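Local coordinates for penicillin-binding protein PbpB (Mycobacterium tuberculosis, PDB 6KGH), which builds cross-linked peptidoglycan from lipid intermediates for the mycobacterial cell wall and binds penicillin through its C-terminal transpeptidase domain, at residues V270-A275 against L380-G385; R406-I411 against D429-V434; Y509-M514 against G539-R544; I513-P518 against H528-L533. One frame throughout, in Å; residues are numbered along the deposited sequence.

Interaction 1: V270-A275 against L380-G385; sequences VNKIVA and LPIGQG
N271 and G383 form the close-packed part of this buried contact. CB of N271 rests 3.7 Å from CA of G383, and the two CA atoms are 5.0 Å apart. The side-chain amide of N271 continues past the glycine, because its CG stands anti to the backbone N (chi1 -158°), and ND2 donates to the carbonyl O of L380 at 3.1 Å. That bond is bent, with 139° at the hydrogen, although the acceptor lies close to the amide plane. G383 N reaches the same oxygen from the opposite face of the carbonyl plane, so two donors grip it. G383, with positive phi, is the C-prime residue of the Schellman motif that ends helix 376-379. N271 thus binds an oxygen that the helix end already uses. N271 and its neighbour K272 belong to the SxxK motif of penicillin-binding proteins, K272 standing three residues after S269, the nucleophile by similarity. The extended K272 runs alongside I382, pointing the same way, and touches it lightly, CE to CG2 at 4.2 Å. Its NZ goes on to hydrogen-bond S324 and N326, which belong to the SxN motif. In contrast to the direct grip of the N271 side chain, the backbones of N271 and P381 are bridged by a water, while K272 CG touches P381 O at 3.8 Å. The water donates to N271 O at 2.6 Å and to P381 O at 2.8 Å, and accepts from A275 N at 3.1 Å.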
loop_
_atom_site.group_PDB
_atom_site.type_symbol
_atom_site.label_atom_id
_atom_site.label_comp_id
_atom_site.label_asym_id
_atom_site.label_seq_id
_atom_site.Cartn_x
_atom_site.Cartn_y
_atom_site.Cartn_z
ATOM N N VAL A 270 -5.889 1.629 10.313
ATOM C CA VAL A 270 -4.837 2.274 9.511
ATOM C C VAL A 270 -5.292 3.598 8.936
ATOM O O VAL A 270 -4.450 4.382 8.478
ATOM C CB VAL A 270 -4.260 1.575 8.258
ATOM C CG1 VAL A 270 -3.004 0.782 8.544
ATOM C CG2 VAL A 270 -5.316 0.930 7.340
ATOM N N ASN A 271 -6.593 3.842 8.875
ATOM C CA ASN A 271 -7.078 5.108 8.351
ATOM C C ASN A 271 -6.829 6.277 9.300
ATOM O O ASN A 271 -7.080 7.419 8.910
ATOM C CB ASN A 271 -8.578 5.009 8.051
ATOM C CG ASN A 271 -9.030 6.039 7.044
ATOM O OD1 ASN A 271 -8.402 6.207 6.002
ATOM N ND2 ASN A 271 -10.114 6.761 7.359
ATOM N N LYS A 272 -6.360 6.030 10.525
ATOM C CA LYS A 272 -6.255 7.108 11.508
ATOM C C LYS A 272 -5.175 8.128 11.171
ATOM O O LYS A 272 -5.147 9.197 11.787
ATOM C CB LYS A 272 -6.021 6.518 12.894
ATOM C CG LYS A 272 -7.248 5.713 13.404
ATOM C CD LYS A 272 -6.962 5.080 14.788
ATOM C CE LYS A 272 -8.145 4.263 15.311
ATOM N NZ LYS A 272 -7.818 3.531 16.573
ATOM N N ILE A 273 -4.303 7.837 10.207
ATOM C CA ILE A 273 -3.426 8.868 9.663
ATOM C C ILE A 273 -4.216 10.105 9.219
ATOM O O ILE A 273 -3.736 11.240 9.355
ATOM C CB ILE A 273 -2.580 8.283 8.512
ATOM C CG1 ILE A 273 -1.595 9.344 8.008
ATOM C CG2 ILE A 273 -3.479 7.770 7.375
ATOM C CD1 ILE A 273 -0.728 8.885 6.866
ATOM N N VAL A 274 -5.446 9.923 8.719
ATOM C CA VAL A 274 -6.215 11.081 8.267
ATOM C C VAL A 274 -6.587 11.976 9.449
ATOM O O VAL A 274 -6.342 13.187 9.423
ATOM C CB VAL A 274 -7.455 10.649 7.464
ATOM C CG1 VAL A 274 -8.133 11.889 6.867
ATOM C CG2 VAL A 274 -7.052 9.683 6.329
ATOM N N ALA A 275 -7.189 11.394 10.496
ATOM C CA ALA A 275 -7.516 12.175 11.688
ATOM C C ALA A 275 -6.273 12.831 12.279
ATOM O O ALA A 275 -6.308 14.010 12.642
ATOM C CB ALA A 275 -8.193 11.295 12.741
ATOM N N LEU A 380 -16.118 6.862 9.758
ATOM C CA LEU A 380 -15.005 7.089 8.840
ATOM C C LEU A 380 -13.673 7.356 9.535
ATOM O O LEU A 380 -12.657 6.804 9.075
ATOM C CB LEU A 380 -15.329 8.245 7.879
ATOM C CG LEU A 380 -16.453 8.047 6.862
ATOM C CD1 LEU A 380 -16.471 9.236 5.906
ATOM C CD2 LEU A 380 -16.322 6.721 6.109
ATOM N N PRO A 381 -13.588 8.173 10.594
ATOM C CA PRO A 381 -12.265 8.447 11.186
ATOM C C PRO A 381 -11.583 7.214 11.753
ATOM O O PRO A 381 -10.350 7.191 11.820
ATOM C CB PRO A 381 -12.574 9.492 12.276
ATOM C CG PRO A 381 -13.828 10.195 11.753
ATOM C CD PRO A 381 -14.629 9.044 11.176
ATOM N N ILE A 382 -12.325 6.171 12.137
ATOM C CA ILE A 382 -11.689 4.939 12.602
ATOM C C ILE A 382 -11.653 3.875 11.504
ATOM O O ILE A 382 -11.369 2.704 11.779
ATOM C CB ILE A 382 -12.357 4.399 13.883
ATOM C CG1 ILE A 382 -13.834 4.102 13.642
ATOM C CG2 ILE A 382 -12.167 5.378 15.076
ATOM C CD1 ILE A 382 -14.514 3.421 14.832
ATOM N N GLY A 383 -11.928 4.265 10.263
ATOM C CA GLY A 383 -11.702 3.425 9.112
ATOM C C GLY A 383 -12.827 2.488 8.750
ATOM O O GLY A 383 -12.578 1.504 8.054
ATOM N N GLN A 384 -14.048 2.734 9.226
ATOM C CA GLN A 384 -15.202 1.906 8.897
ATOM C C GLN A 384 -16.117 2.695 7.972
ATOM O O GLN A 384 -16.260 3.906 8.132
ATOM C CB GLN A 384 -15.988 1.484 10.151
ATOM C CG GLN A 384 -15.315 0.443 11.032
ATOM C CD GLN A 384 -16.139 0.079 12.283
ATOM O OE1 GLN A 384 -17.100 0.771 12.652
ATOM N NE2 GLN A 384 -15.760 -1.010 12.932
ATOM N N GLY A 385 -16.741 2.012 7.005
ATOM C CA GLY A 385 -17.673 2.676 6.112
ATOM C C GLY A 385 -17.068 3.282 4.868
ATOM O O GLY A 385 -17.751 4.041 4.165
HETATM O O HOH W 1 -8.915 8.823 10.087
#

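Interaction 2: R406-I411 against D429-V434; sequences RVPPRI and DDIRVV
R406 and I431 form a hydrogen-bonded antiparallel pair in a very short ladder, and the side chain of R406 shows how an arginine can be held along its length. The backbone pairing comes first: R406 N donates to I431 O at 2.7 Å, and I431 N returns a bond to R406 O at 2.9 Å. From this base CB of R406 touches CG2 of V433 at 3.8 Å. CG then leaves anti to the backbone N (chi1 -176°), and the chain bends further out, at chi3 (65°), turning the guanidinium back beside I431, whose side chain points the same way. NE hydrogen-bonds the carbonyl O of K347. Beyond it the flat group lies with one face against the I431 methyl: CD1 sits 3.8 Å from CZ, 3.5 Å from NH2 and 4.0 Å from NH1, displaced toward the rim of the group. The same methyl also meets the ring of P408, CG to CD1 at 3.8 Å, so it is shared between the proline and the arginine. On the other side of the strand pair, V407 CG2 lies alongside D430 OD1. The two strands, 405-406 and 431-432, make a small ribbon of their own in the transpeptidase domain. Helix 390-401 packs on R406 through Q398 and A399 and on V434 through I400, while helix 272-281 meets V434 through S277 and E281.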
loop_
_atom_site.group_PDB
_atom_site.type_symbol
_atom_site.label_atom_id
_atom_site.label_comp_id
_atom_site.label_asym_id
_atom_site.label_seq_id
_atom_site.Cartn_x
_atom_site.Cartn_y
_atom_site.Cartn_z
ATOM N N ARG A 406 1.738 14.645 -1.587
ATOM C CA ARG A 406 1.408 13.340 -2.147
ATOM C C ARG A 406 1.730 13.322 -3.634
ATOM O O ARG A 406 1.305 14.211 -4.376
ATOM C CB ARG A 406 -0.065 13.020 -1.908
ATOM C CG ARG A 406 -0.483 11.618 -2.373
ATOM C CD ARG A 406 -1.861 11.279 -1.855
ATOM N NE ARG A 406 -2.932 12.124 -2.390
ATOM C CZ ARG A 406 -3.466 11.968 -3.603
ATOM N NH1 ARG A 406 -3.025 11.012 -4.407
ATOM N NH2 ARG A 406 -4.454 12.752 -4.007
ATOM N N VAL A 407 2.504 12.329 -4.060
ATOM C CA VAL A 407 2.815 12.092 -5.464
ATOM C C VAL A 407 2.134 10.782 -5.867
ATOM O O VAL A 407 2.560 9.700 -5.423
ATOM C CB VAL A 407 4.329 12.036 -5.718
ATOM C CG1 VAL A 407 4.627 11.975 -7.226
ATOM C CG2 VAL A 407 5.055 13.249 -5.075
ATOM N N PRO A 408 1.089 10.824 -6.693
ATOM C CA PRO A 408 0.393 9.595 -7.090
ATOM C C PRO A 408 1.379 8.565 -7.609
ATOM O O PRO A 408 2.313 8.898 -8.354
ATOM C CB PRO A 408 -0.558 10.073 -8.198
ATOM C CG PRO A 408 -0.803 11.522 -7.864
ATOM C CD PRO A 408 0.525 12.014 -7.358
ATOM N N PRO A 409 1.251 7.318 -7.179
ATOM C CA PRO A 409 2.241 6.306 -7.564
ATOM C C PRO A 409 2.141 5.988 -9.044
ATOM O O PRO A 409 1.071 6.103 -9.643
ATOM C CB PRO A 409 1.866 5.099 -6.698
ATOM C CG PRO A 409 0.433 5.331 -6.340
ATOM C CD PRO A 409 0.239 6.798 -6.252
ATOM N N ARG A 410 3.292 5.625 -9.634
ATOM C CA ARG A 410 3.411 5.239 -11.038
ATOM C C ARG A 410 4.290 4.003 -11.131
ATOM O O ARG A 410 5.273 3.887 -10.391
ATOM C CB ARG A 410 4.046 6.380 -11.894
ATOM C CG ARG A 410 3.191 7.630 -12.019
ATOM C CD ARG A 410 1.954 7.311 -12.815
ATOM N NE ARG A 410 1.071 8.453 -13.056
ATOM C CZ ARG A 410 0.038 8.815 -12.298
ATOM N NH1 ARG A 410 -0.290 8.139 -11.194
ATOM N NH2 ARG A 410 -0.702 9.859 -12.664
ATOM N N ILE A 411 3.960 3.090 -12.055
ATOM C CA ILE A 411 4.758 1.879 -12.254
ATOM C C ILE A 411 5.461 1.848 -13.607
ATOM O O ILE A 411 6.400 1.050 -13.784
ATOM C CB ILE A 411 3.917 0.594 -12.056
ATOM C CG1 ILE A 411 4.830 -0.615 -11.793
ATOM C CG2 ILE A 411 3.009 0.305 -13.266
ATOM C CD1 ILE A 411 4.143 -1.727 -11.006
ATOM N N ASP A 429 1.194 15.322 -11.367
ATOM C CA ASP A 429 1.097 16.537 -10.562
ATOM C C ASP A 429 1.066 16.216 -9.064
ATOM O O ASP A 429 0.366 15.294 -8.631
ATOM C CB ASP A 429 -0.169 17.319 -10.935
ATOM C CG ASP A 429 0.003 18.172 -12.193
ATOM O OD1 ASP A 429 1.099 18.730 -12.408
ATOM O OD2 ASP A 429 -0.972 18.280 -12.965
ATOM N N ASP A 430 1.824 17.012 -8.297
ATOM C CA ASP A 430 1.854 17.035 -6.833
ATOM C C ASP A 430 0.491 17.373 -6.237
ATOM O O ASP A 430 -0.289 18.131 -6.814
ATOM C CB ASP A 430 2.853 18.113 -6.343
ATOM C CG ASP A 430 4.298 17.680 -6.464
ATOM O OD1 ASP A 430 4.555 16.564 -6.957
ATOM O OD2 ASP A 430 5.193 18.452 -6.063
ATOM N N ILE A 431 0.238 16.861 -5.029
ATOM C CA ILE A 431 -0.902 17.281 -4.212
ATOM C C ILE A 431 -0.378 17.610 -2.819
ATOM O O ILE A 431 0.075 16.714 -2.089
ATOM C CB ILE A 431 -2.015 16.224 -4.125
ATOM C CG1 ILE A 431 -2.572 15.885 -5.511
ATOM C CG2 ILE A 431 -3.140 16.737 -3.246
ATOM C CD1 ILE A 431 -2.146 14.538 -6.021
ATOM N N ARG A 432 -0.446 18.888 -2.448
ATOM C CA ARG A 432 -0.129 19.326 -1.100
ATOM C C ARG A 432 -1.272 18.909 -0.187
ATOM O O ARG A 432 -2.387 19.429 -0.301
ATOM C CB ARG A 432 0.086 20.841 -1.078
ATOM C CG ARG A 432 0.055 21.526 0.316
ATOM C CD ARG A 432 1.285 21.267 1.177
ATOM N NE ARG A 432 2.557 21.626 0.546
ATOM C CZ ARG A 432 3.745 21.222 0.991
ATOM N NH1 ARG A 432 3.825 20.436 2.066
ATOM N NH2 ARG A 432 4.854 21.574 0.353
ATOM N N VAL A 433 -1.007 17.951 0.700
ATOM C CA VAL A 433 -2.015 17.483 1.653
ATOM C C VAL A 433 -1.888 18.191 3.002
ATOM O O VAL A 433 -2.878 18.653 3.573
ATOM C CB VAL A 433 -1.904 15.954 1.812
ATOM C CG1 VAL A 433 -2.908 15.448 2.846
ATOM C CG2 VAL A 433 -2.105 15.252 0.451
ATOM N N VAL A 434 -0.683 18.249 3.560
ATOM C CA VAL A 434 -0.415 18.988 4.790
ATOM C C VAL A 434 0.912 19.705 4.608
ATOM O O VAL A 434 1.657 19.437 3.665
ATOM C CB VAL A 434 -0.353 18.090 6.046
ATOM C CG1 VAL A 434 -1.713 17.469 6.354
ATOM C CG2 VAL A 434 0.765 17.043 5.894
#

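Interaction 3: Y509-M514 against G539-R544; sequences YVIGIM and GWLMQR
L541 lies over the ring of Y509 in a CH-pi contact: its CD1 is 4.1 Å from the ring centroid, 25° off the normal, displaced from the centre toward CG. The tyrosine ring therefore offers a face to the leucine. Its edge is used by another residue, since CE of M542 lies near the ring plane, 3.8 Å from CD2. Two successive bends in the methionine chain, at chi2 and chi3, carry that methyl back to the ring from a residue whose CB does not itself aim at the strand. Purely aliphatic packing extends the contact along the strand, with CD1 of I511 meeting CD1 of L541 tip to tip at 3.9 Å. These contacts join the antiparallel sheet of the transpeptidase domain, with strand 509-516 well inside it, to the C-terminal helix 531-544 packed along one face. The short segments run nearly antiparallel (156°), with axes 10.7 Å apart. Polar interactions gather beyond the ring, where one water links the tyrosine to L541 and R544. It lies 2.9 Å from Y509 OH, donates to L541 O at 2.7 Å, and accepts from R544 NH1 at 3.1 Å, in the plane of the guanidinium. A weak hydrogen bond to E545 is the second partner of the Y509 hydroxyl. Elsewhere on the helix, W540 stacks on Y204 of helix 199-216.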
loop_
_atom_site.group_PDB
_atom_site.type_symbol
_atom_site.label_atom_id
_atom_site.label_comp_id
_atom_site.label_asym_id
_atom_site.label_seq_id
_atom_site.Cartn_x
_atom_site.Cartn_y
_atom_site.Cartn_z
ATOM N N TYR A 509 11.616 4.891 1.986
ATOM C CA TYR A 509 10.719 3.853 1.504
ATOM C C TYR A 509 9.419 3.916 2.281
ATOM O O TYR A 509 9.419 4.161 3.491
ATOM C CB TYR A 509 11.327 2.462 1.669
ATOM C CG TYR A 509 12.626 2.281 0.925
ATOM C CD1 TYR A 509 12.636 2.090 -0.449
ATOM C CD2 TYR A 509 13.842 2.280 1.601
ATOM C CE1 TYR A 509 13.829 1.925 -1.133
ATOM C CE2 TYR A 509 15.036 2.105 0.927
ATOM C CZ TYR A 509 15.024 1.931 -0.438
ATOM O OH TYR A 509 16.213 1.763 -1.104
ATOM N N VAL A 510 8.315 3.675 1.584
ATOM C CA VAL A 510 7.006 3.568 2.204
ATOM C C VAL A 510 6.503 2.159 1.942
ATOM O O VAL A 510 6.529 1.690 0.799
ATOM C CB VAL A 510 6.029 4.617 1.648
ATOM C CG1 VAL A 510 4.708 4.537 2.375
ATOM C CG2 VAL A 510 6.656 6.021 1.727
ATOM N N ILE A 511 6.076 1.475 2.994
ATOM C CA ILE A 511 5.728 0.066 2.899
ATOM C C ILE A 511 4.314 -0.114 3.417
ATOM O O ILE A 511 4.011 0.287 4.546
ATOM C CB ILE A 511 6.702 -0.824 3.684
ATOM C CG1 ILE A 511 8.121 -0.650 3.152
ATOM C CG2 ILE A 511 6.240 -2.311 3.617
ATOM C CD1 ILE A 511 9.214 -1.095 4.129
ATOM N N GLY A 512 3.471 -0.739 2.610
ATOM C CA GLY A 512 2.109 -1.070 3.012
ATOM C C GLY A 512 1.830 -2.551 2.845
ATOM O O GLY A 512 2.168 -3.142 1.818
ATOM N N ILE A 513 1.172 -3.126 3.845
ATOM C CA ILE A 513 0.938 -4.563 3.961
ATOM C C ILE A 513 -0.522 -4.784 4.318
ATOM O O ILE A 513 -1.067 -4.082 5.173
ATOM C CB ILE A 513 1.834 -5.190 5.057
ATOM C CG1 ILE A 513 3.315 -5.067 4.674
ATOM C CG2 ILE A 513 1.442 -6.641 5.317
ATOM C CD1 ILE A 513 4.257 -5.123 5.861
ATOM N N MET A 514 -1.149 -5.786 3.711
ATOM C CA MET A 514 -2.453 -6.239 4.176
ATOM C C MET A 514 -2.457 -7.757 4.299
ATOM O O MET A 514 -1.957 -8.455 3.409
ATOM C CB MET A 514 -3.580 -5.773 3.240
ATOM C CG MET A 514 -4.978 -6.126 3.777
ATOM S SD MET A 514 -5.563 -7.787 3.306
ATOM C CE MET A 514 -6.170 -7.512 1.639
ATOM N N GLY A 539 13.841 -3.525 7.552
ATOM C CA GLY A 539 15.198 -3.781 8.000
ATOM C C GLY A 539 16.102 -4.234 6.876
ATOM O O GLY A 539 17.268 -3.841 6.803
ATOM N N TRP A 540 15.576 -5.065 5.982
ATOM C CA TRP A 540 16.356 -5.507 4.837
ATOM C C TRP A 540 16.669 -4.343 3.905
ATOM O O TRP A 540 17.777 -4.253 3.364
ATOM C CB TRP A 540 15.595 -6.615 4.093
ATOM C CG TRP A 540 16.332 -7.135 2.894
ATOM C CD1 TRP A 540 17.396 -7.991 2.897
ATOM C CD2 TRP A 540 16.060 -6.843 1.523
ATOM N NE1 TRP A 540 17.807 -8.240 1.612
ATOM C CE2 TRP A 540 17.004 -7.552 0.748
ATOM C CE3 TRP A 540 15.112 -6.050 0.872
ATOM C CZ2 TRP A 540 17.029 -7.490 -0.637
ATOM C CZ3 TRP A 540 15.130 -6.003 -0.512
ATOM C CH2 TRP A 540 16.086 -6.711 -1.251
ATOM N N LEU A 541 15.699 -3.450 3.690
ATOM C CA LEU A 541 15.945 -2.298 2.827
ATOM C C LEU A 541 17.036 -1.406 3.400
ATOM O O LEU A 541 17.844 -0.842 2.652
ATOM C CB LEU A 541 14.649 -1.498 2.627
ATOM C CG LEU A 541 13.572 -2.131 1.729
ATOM C CD1 LEU A 541 12.265 -1.351 1.794
ATOM C CD2 LEU A 541 14.086 -2.179 0.292
ATOM N N MET A 542 17.085 -1.277 4.730
ATOM C CA MET A 542 18.118 -0.457 5.356
ATOM C C MET A 542 19.497 -1.092 5.210
ATOM O O MET A 542 20.469 -0.413 4.851
ATOM C CB MET A 542 17.791 -0.228 6.835
ATOM C CG MET A 542 16.482 0.519 7.075
ATOM S SD MET A 542 16.470 2.207 6.443
ATOM C CE MET A 542 15.882 2.061 4.757
ATOM N N GLN A 543 19.600 -2.391 5.489
ATOM C CA GLN A 543 20.900 -3.056 5.456
ATOM C C GLN A 543 21.475 -3.072 4.041
ATOM O O GLN A 543 22.649 -2.747 3.834
ATOM C CB GLN A 543 20.776 -4.475 6.020
ATOM C CG GLN A 543 20.624 -4.517 7.551
ATOM C CD GLN A 543 19.880 -5.751 8.059
ATOM O OE1 GLN A 543 19.655 -6.710 7.316
ATOM N NE2 GLN A 543 19.501 -5.731 9.338
ATOM N N ARG A 544 20.651 -3.410 3.048
ATOM C CA ARG A 544 21.162 -3.592 1.694
ATOM C C ARG A 544 21.699 -2.298 1.094
ATOM O O ARG A 544 22.508 -2.352 0.163
ATOM C CB ARG A 544 20.072 -4.176 0.787
ATOM C CG ARG A 544 19.053 -3.169 0.327
ATOM C CD ARG A 544 17.920 -3.812 -0.497
ATOM N NE ARG A 544 18.273 -4.114 -1.884
ATOM C CZ ARG A 544 18.175 -3.250 -2.895
ATOM N NH1 ARG A 544 17.758 -2.001 -2.686
ATOM N NH2 ARG A 544 18.507 -3.629 -4.118
HETATM O O HOH W 2 17.334 -0.630 0.018
#

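Interaction 4: I513-P518 against H528-L533; sequences IMLDNP and HSAAPL. With CO (cobalt (II) ion), chain C.
H528 turns its CG anti to its carbonyl carbon (chi1 -58°), which brings the imidazole up to P518, and L533 sets its CG anti to the backbone N (chi1 179°), which brings its branched end across I513. At the first of these places ND1 of H528 donates to P518 O at 3.0 Å. The bond is bent, 142° at the hydrogen, and ND1 stands above the carbonyl plane and not on a lone pair. The far nitrogen, NE2, binds a cobalt ion at 2.3 Å, with a water as a further ligand, so both ring nitrogens are engaged and the rotation of the imidazole is fixed. The metal would probably polarise the ring and make ND1-H a stronger donor. The pyrrolidine ring of P518 meets the H528 backbone as well, its CG 3.5 Å from H528 O. This end of strand 509-516 and the start of helix 531-544 are packed together as sheet and C-terminal helix are throughout the penicillin-recognising fold. S529 prepares the helix start: its OG accepts from A531 N at 2.9 Å, a capping bond. Deeper in, the packing is apolar. A530 CB touches both L515 CD2 and I513 CG2, each at 3.8 Å, and I513 CG2 also touches L533 CD2 at 3.8 Å. Helix 199-216 also touches L533, through Q208 and A212.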
loop_
_atom_site.group_PDB
_atom_site.type_symbol
_atom_site.label_atom_id
_atom_site.label_comp_id
_atom_site.label_asym_id
_atom_site.label_seq_id
_atom_site.Cartn_x
_atom_site.Cartn_y
_atom_site.Cartn_z
ATOM N N ILE A 513 1.172 -3.126 3.845
ATOM C CA ILE A 513 0.938 -4.563 3.961
ATOM C C ILE A 513 -0.522 -4.784 4.318
ATOM O O ILE A 513 -1.067 -4.082 5.173
ATOM C CB ILE A 513 1.834 -5.190 5.057
ATOM C CG1 ILE A 513 3.315 -5.067 4.674
ATOM C CG2 ILE A 513 1.442 -6.641 5.317
ATOM C CD1 ILE A 513 4.257 -5.123 5.861
ATOM N N MET A 514 -1.149 -5.786 3.711
ATOM C CA MET A 514 -2.453 -6.239 4.176
ATOM C C MET A 514 -2.457 -7.757 4.299
ATOM O O MET A 514 -1.957 -8.455 3.409
ATOM C CB MET A 514 -3.580 -5.773 3.240
ATOM C CG MET A 514 -4.978 -6.126 3.777
ATOM S SD MET A 514 -5.563 -7.787 3.306
ATOM C CE MET A 514 -6.170 -7.512 1.639
ATOM N N LEU A 515 -3.014 -8.250 5.411
ATOM C CA LEU A 515 -3.257 -9.672 5.669
ATOM C C LEU A 515 -4.757 -9.897 5.757
ATOM O O LEU A 515 -5.436 -9.225 6.530
ATOM C CB LEU A 515 -2.628 -10.120 6.991
ATOM C CG LEU A 515 -1.142 -10.462 7.162
ATOM C CD1 LEU A 515 -0.287 -9.567 6.345
ATOM C CD2 LEU A 515 -0.726 -10.368 8.650
ATOM N N ASP A 516 -5.269 -10.851 4.989
ATOM C CA ASP A 516 -6.700 -11.135 4.985
ATOM C C ASP A 516 -6.990 -12.195 6.046
ATOM O O ASP A 516 -6.817 -13.392 5.811
ATOM C CB ASP A 516 -7.138 -11.589 3.599
ATOM C CG ASP A 516 -8.623 -11.925 3.525
ATOM O OD1 ASP A 516 -9.324 -11.973 4.571
ATOM O OD2 ASP A 516 -9.085 -12.137 2.392
ATOM N N ASN A 517 -7.447 -11.746 7.209
ATOM C CA ASN A 517 -7.873 -12.619 8.297
ATOM C C ASN A 517 -6.819 -13.652 8.703
ATOM O O ASN A 517 -7.053 -14.857 8.610
ATOM C CB ASN A 517 -9.184 -13.314 7.947
ATOM C CG ASN A 517 -9.899 -13.826 9.191
ATOM O OD1 ASN A 517 -9.937 -13.146 10.223
ATOM N ND2 ASN A 517 -10.453 -15.020 9.104
ATOM N N PRO A 518 -5.655 -13.208 9.174
ATOM C CA PRO A 518 -4.646 -14.161 9.641
ATOM C C PRO A 518 -5.076 -14.803 10.953
ATOM O O PRO A 518 -5.804 -14.211 11.753
ATOM C CB PRO A 518 -3.403 -13.283 9.839
ATOM C CG PRO A 518 -3.983 -11.958 10.253
ATOM C CD PRO A 518 -5.279 -11.813 9.478
ATOM N N HIS A 528 -2.096 -11.552 15.564
ATOM C CA HIS A 528 -2.677 -11.292 14.251
ATOM C C HIS A 528 -1.946 -10.195 13.477
ATOM O O HIS A 528 -2.470 -9.709 12.474
ATOM C CB HIS A 528 -4.155 -10.919 14.400
ATOM C CG HIS A 528 -4.964 -11.970 15.084
ATOM N ND1 HIS A 528 -5.274 -13.173 14.487
ATOM C CD2 HIS A 528 -5.488 -12.024 16.333
ATOM C CE1 HIS A 528 -5.982 -13.909 15.326
ATOM N NE2 HIS A 528 -6.125 -13.235 16.454
ATOM N N SER A 529 -0.734 -9.838 13.882
ATOM C CA SER A 529 -0.109 -8.599 13.464
ATOM C C SER A 529 0.647 -8.752 12.152
ATOM O O SER A 529 1.235 -9.797 11.865
ATOM C CB SER A 529 0.832 -8.106 14.569
ATOM O OG SER A 529 1.470 -6.913 14.177
ATOM N N ALA A 530 0.608 -7.696 11.345
ATOM C CA ALA A 530 1.439 -7.589 10.165
ATOM C C ALA A 530 2.751 -6.874 10.458
ATOM O O ALA A 530 3.610 -6.791 9.572
ATOM C CB ALA A 530 0.671 -6.853 9.062
ATOM N N ALA A 531 2.919 -6.366 11.681
ATOM C CA ALA A 531 4.136 -5.634 12.035
ATOM C C ALA A 531 5.434 -6.415 11.802
ATOM O O ALA A 531 6.423 -5.785 11.389
ATOM C CB ALA A 531 4.043 -5.158 13.496
ATOM N N PRO A 532 5.522 -7.734 12.030
ATOM C CA PRO A 532 6.804 -8.410 11.755
ATOM C C PRO A 532 7.157 -8.458 10.279
ATOM O O PRO A 532 8.350 -8.506 9.952
ATOM C CB PRO A 532 6.604 -9.822 12.329
ATOM C CG PRO A 532 5.492 -9.686 13.322
ATOM C CD PRO A 532 4.586 -8.632 12.740
ATOM N N LEU A 533 6.173 -8.449 9.373
ATOM C CA LEU A 533 6.525 -8.380 7.957
ATOM C C LEU A 533 7.113 -7.015 7.607
ATOM O O LEU A 533 8.052 -6.921 6.802
ATOM C CB LEU A 533 5.305 -8.696 7.083
ATOM C CG LEU A 533 5.538 -8.641 5.570
ATOM C CD1 LEU A 533 6.713 -9.537 5.159
ATOM C CD2 LEU A 533 4.271 -9.058 4.825
HETATM CO CO CO C . -6.713 -14.399 18.349
HETATM O O HOH W 3 -8.281 -12.413 18.553
#

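In the fold
Interactions 3 and 4 both pair strand 509-516 with helix 531-544, using separate parts of the helix, and overlap at I513 and M514; their centres are 15 Å apart. Interaction 1 is nearest to catalysis, since the K272 side chain lies about 4 Å from that of S269, the probable acyl-ester nucleophile. In interaction 4, the side chain of S529 is about 11 Å from that of S269. The centres of interactions 1 and 4 are 18 Å apart. Interaction 2 sits away from the active site, yet its V434 packs on helix 272-281, which continues from interaction 1. Interactions 2 and 4, with centres 26 Å apart, lie on opposite sides of the chain's centre.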